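PDB 5HAX: nucleoporin NUP170 from Chaetomium thermophilum, which probably serves as a scaffold component of the nuclear pore complex, the channel through which cargo passes between nucleus and cytoplasm. Local coordinates for residues G232-D237 and Y243-R248. Residues are numbered along the deposited sequence; the frame is centred on the assembly and turned at random.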
ATOM      1  N   GLY A 232      16.078   4.081 -15.172  1.00 40.88           N
ATOM      2  CA  GLY A 232      14.793   4.378 -14.560  1.00 41.89           C
ATOM      3  C   GLY A 232      14.834   5.682 -13.789  1.00 41.43           C
ATOM      4  O   GLY A 232      15.903   6.176 -13.410  1.00 37.66           O
ATOM      5  N   LEU A 233      13.636   6.235 -13.580  1.00 44.98           N
ATOM      6  CA  LEU A 233      13.405   7.413 -12.752  1.00 39.67           C
ATOM      7  C   LEU A 233      12.404   7.069 -11.656  1.00 40.83           C
ATOM      8  O   LEU A 233      11.474   6.289 -11.877  1.00 36.32           O
ATOM      9  CB  LEU A 233      12.857   8.594 -13.577  1.00 43.84           C
ATOM     10  CG  LEU A 233      13.794   9.369 -14.505  1.00 44.89           C
ATOM     11  CD1 LEU A 233      13.037  10.530 -15.130  1.00 42.15           C
ATOM     12  CD2 LEU A 233      15.015   9.877 -13.761  1.00 42.73           C
ATOM     13  N   TYR A 234      12.588   7.667 -10.474  1.00 38.28           N
ATOM     14  CA  TYR A 234      11.783   7.328  -9.301  1.00 40.52           C
ATOM     15  C   TYR A 234      11.533   8.568  -8.450  1.00 39.86           C
ATOM     16  O   TYR A 234      12.466   9.321  -8.159  1.00 41.60           O
ATOM     17  CB  TYR A 234      12.480   6.245  -8.466  1.00 39.82           C
ATOM     18  CG  TYR A 234      13.066   5.119  -9.297  1.00 39.68           C
ATOM     19  CD1 TYR A 234      14.331   5.233  -9.857  1.00 36.39           C
ATOM     20  CD2 TYR A 234      12.353   3.947  -9.522  1.00 38.22           C
ATOM     21  CE1 TYR A 234      14.869   4.216 -10.619  1.00 38.73           C
ATOM     22  CE2 TYR A 234      12.884   2.923 -10.283  1.00 40.01           C
ATOM     23  CZ  TYR A 234      14.144   3.064 -10.827  1.00 34.77           C
ATOM     24  OH  TYR A 234      14.687   2.056 -11.586  1.00 40.25           O
ATOM     25  N   VAL A 235      10.279   8.759  -8.029  1.00 40.84           N
ATOM     26  CA  VAL A 235       9.844   9.948  -7.296  1.00 42.31           C
ATOM     27  C   VAL A 235       9.513   9.564  -5.859  1.00 42.25           C
ATOM     28  O   VAL A 235       8.970   8.483  -5.601  1.00 43.53           O
ATOM     29  CB  VAL A 235       8.614  10.598  -7.966  1.00 46.85           C
ATOM     30  CG1 VAL A 235       8.077  11.753  -7.119  1.00 51.55           C
ATOM     31  CG2 VAL A 235       8.955  11.075  -9.367  1.00 50.50           C
ATOM     32  N   ASP A 236       9.825  10.464  -4.923  1.00 41.54           N
ATOM     33  CA  ASP A 236       9.356  10.367  -3.538  1.00 41.17           C
ATOM     34  C   ASP A 236       8.822  11.736  -3.124  1.00 45.00           C
ATOM     35  O   ASP A 236       9.592  12.619  -2.730  1.00 38.70           O
ATOM     36  CB  ASP A 236      10.460   9.893  -2.598  1.00 40.62           C
ATOM     37  CG  ASP A 236       9.970   9.719  -1.167  1.00 44.21           C
ATOM     38  OD1 ASP A 236       8.742   9.806  -0.942  1.00 40.17           O
ATOM     39  OD2 ASP A 236      10.808   9.484  -0.270  1.00 41.89           O
ATOM     40  N   ASP A 237       7.497  11.894  -3.201  1.00 44.17           N
ATOM     41  CA  ASP A 237       6.863  13.169  -2.877  1.00 43.14           C
ATOM     42  C   ASP A 237       7.028  13.536  -1.408  1.00 44.19           C
ATOM     43  O   ASP A 237       7.115  14.723  -1.079  1.00 45.84           O
ATOM     44  CB  ASP A 237       5.377  13.117  -3.231  1.00 42.59           C
ATOM     45  CG  ASP A 237       5.130  13.043  -4.725  1.00 44.01           C
ATOM     46  OD1 ASP A 237       5.732  13.841  -5.472  1.00 48.65           O
ATOM     47  OD2 ASP A 237       4.332  12.184  -5.154  1.00 52.32           O
ATOM     48  N   TYR A 243      14.988  10.337  -7.925  1.00 37.66           N
ATOM     49  CA  TYR A 243      16.142   9.459  -8.073  1.00 36.07           C
ATOM     50  C   TYR A 243      16.255   8.981  -9.514  1.00 39.33           C
ATOM     51  O   TYR A 243      15.241   8.709 -10.164  1.00 42.35           O
ATOM     52  CB  TYR A 243      16.044   8.230  -7.163  1.00 39.34           C
ATOM     53  CG  TYR A 243      15.867   8.512  -5.689  1.00 37.49           C
ATOM     54  CD1 TYR A 243      16.960   8.777  -4.878  1.00 35.26           C
ATOM     55  CD2 TYR A 243      14.607   8.483  -5.105  1.00 38.35           C
ATOM     56  CE1 TYR A 243      16.803   9.023  -3.525  1.00 38.02           C
ATOM     57  CE2 TYR A 243      14.438   8.726  -3.754  1.00 37.43           C
ATOM     58  CZ  TYR A 243      15.541   8.994  -2.968  1.00 38.80           C
ATOM     59  OH  TYR A 243      15.383   9.235  -1.622  1.00 38.34           O
ATOM     60  N   SER A 244      17.489   8.865 -10.004  1.00 35.49           N
ATOM     61  CA  SER A 244      17.767   8.219 -11.280  1.00 34.75           C
ATOM     62  C   SER A 244      18.755   7.078 -11.074  1.00 33.55           C
ATOM     63  O   SER A 244      19.653   7.163 -10.228  1.00 36.54           O
ATOM     64  CB  SER A 244      18.327   9.207 -12.314  1.00 37.10           C
ATOM     65  OG  SER A 244      19.708   9.452 -12.108  1.00 39.43           O
ATOM     66  N   LEU A 245      18.575   6.014 -11.852  1.00 36.96           N
ATOM     67  CA  LEU A 245      19.497   4.889 -11.908  1.00 38.40           C
ATOM     68  C   LEU A 245      20.099   4.831 -13.304  1.00 41.77           C
ATOM     69  O   LEU A 245      19.369   4.904 -14.297  1.00 38.21           O
ATOM     70  CB  LEU A 245      18.779   3.578 -11.583  1.00 37.61           C
ATOM     71  CG  LEU A 245      19.628   2.303 -11.610  1.00 35.53           C
ATOM     72  CD1 LEU A 245      20.688   2.341 -10.522  1.00 38.54           C
ATOM     73  CD2 LEU A 245      18.746   1.070 -11.456  1.00 33.92           C
ATOM     74  N   SER A 246      21.421   4.711 -13.378  1.00 34.58           N
ATOM     75  CA  SER A 246      22.118   4.686 -14.655  1.00 35.50           C
ATOM     76  C   SER A 246      22.499   3.257 -15.033  1.00 36.70           C
ATOM     77  O   SER A 246      22.384   2.319 -14.241  1.00 35.17           O
ATOM     78  CB  SER A 246      23.366   5.572 -14.611  1.00 37.76           C
ATOM     79  OG  SER A 246      24.502   4.841 -14.179  1.00 38.13           O
ATOM     80  N   ASN A 247      22.956   3.106 -16.279  1.00 36.25           N
ATOM     81  CA  ASN A 247      23.393   1.807 -16.776  1.00 41.23           C
ATOM     82  C   ASN A 247      24.682   1.343 -16.116  1.00 39.56           C
ATOM     83  O   ASN A 247      24.998   0.150 -16.175  1.00 35.72           O
ATOM     84  CB  ASN A 247      23.598   1.861 -18.286  1.00 36.61           C
ATOM     85  CG  ASN A 247      24.759   2.749 -18.675  1.00 40.04           C
ATOM     86  OD1 ASN A 247      24.786   3.933 -18.342  1.00 39.21           O
ATOM     87  ND2 ASN A 247      25.741   2.174 -19.355  1.00 35.54           N
ATOM     88  N   ARG A 248      25.438   2.259 -15.514  1.00 35.45           N
ATOM     89  CA  ARG A 248      26.619   1.922 -14.733  1.00 36.09           C
ATOM     90  C   ARG A 248      26.296   1.713 -13.260  1.00 48.38           C
ATOM     91  O   ARG A 248      27.218   1.644 -12.440  1.00 40.08           O
ATOM     92  CB  ARG A 248      27.675   3.021 -14.877  1.00 43.92           C
ATOM     93  CG  ARG A 248      27.990   3.385 -16.316  1.00 43.17           C
ATOM     94  CD  ARG A 248      29.104   4.417 -16.402  1.00 51.10           C
ATOM     95  NE  ARG A 248      30.381   3.873 -15.947  1.00 62.19           N
ATOM     96  CZ  ARG A 248      31.198   3.144 -16.703  1.00 75.64           C
ATOM     97  NH1 ARG A 248      32.338   2.691 -16.200  1.00 81.04           N
ATOM     98  NH2 ARG A 248      30.880   2.862 -17.960  1.00 62.29           N
TER
HETATM   99  O   HOH W   1      13.044   8.281  -0.798  1.00 39.55           O
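The Tyr234 ring crosses Leu245 at a slant, with CE1 4.1 Å from Leu245 CB, which sits at the ring edge near its plane. The Tyr234 ring gets there because CG stands beside its own backbone N (chi1 -44°), which swings the ring back along the strand and not across to the Tyr243 ring. The ring and its hydroxyl pass over Gly232, which has no side chain in the way. The Tyr243 ring runs the other way along the hairpin, its edge beside Asp236 CB, and the two tyrosines meet through their CB atoms, 4.3 Å apart. At the far end of the Tyr243 ring, a water joins OH, 2.7 Å away, to OD2 of Asp236; that carboxylate is also held by Thr238 and by a salt bridge to Arg239 in the turn.

Beneath these side chains the backbones pair antiparallel. Tyr234 and Tyr243 bond each other in both directions: Tyr243 N to Tyr234 O is short and straight (2.7 Å, 174°), whereas Tyr234 N to Tyr243 O is more bent, at 145°. At the next hydrogen-bonded pair one bond crosses, Leu245 N to Gly232 O at 3.1 Å, and Leu245 also bonds the backbone of Arg231. On the other face, Leu233 CD2 packs against Ser244 CB at 3.7 Å.

This is the hairpin formed by the first two strands of a four-stranded antiparallel sheet, consistent with one blade of a beta-propeller. Strand 251-255 continues the sheet beside 243-246, Leu233 leans on Val180 of strand 178-181, and Tyr234 and Leu245 face strand 293-298.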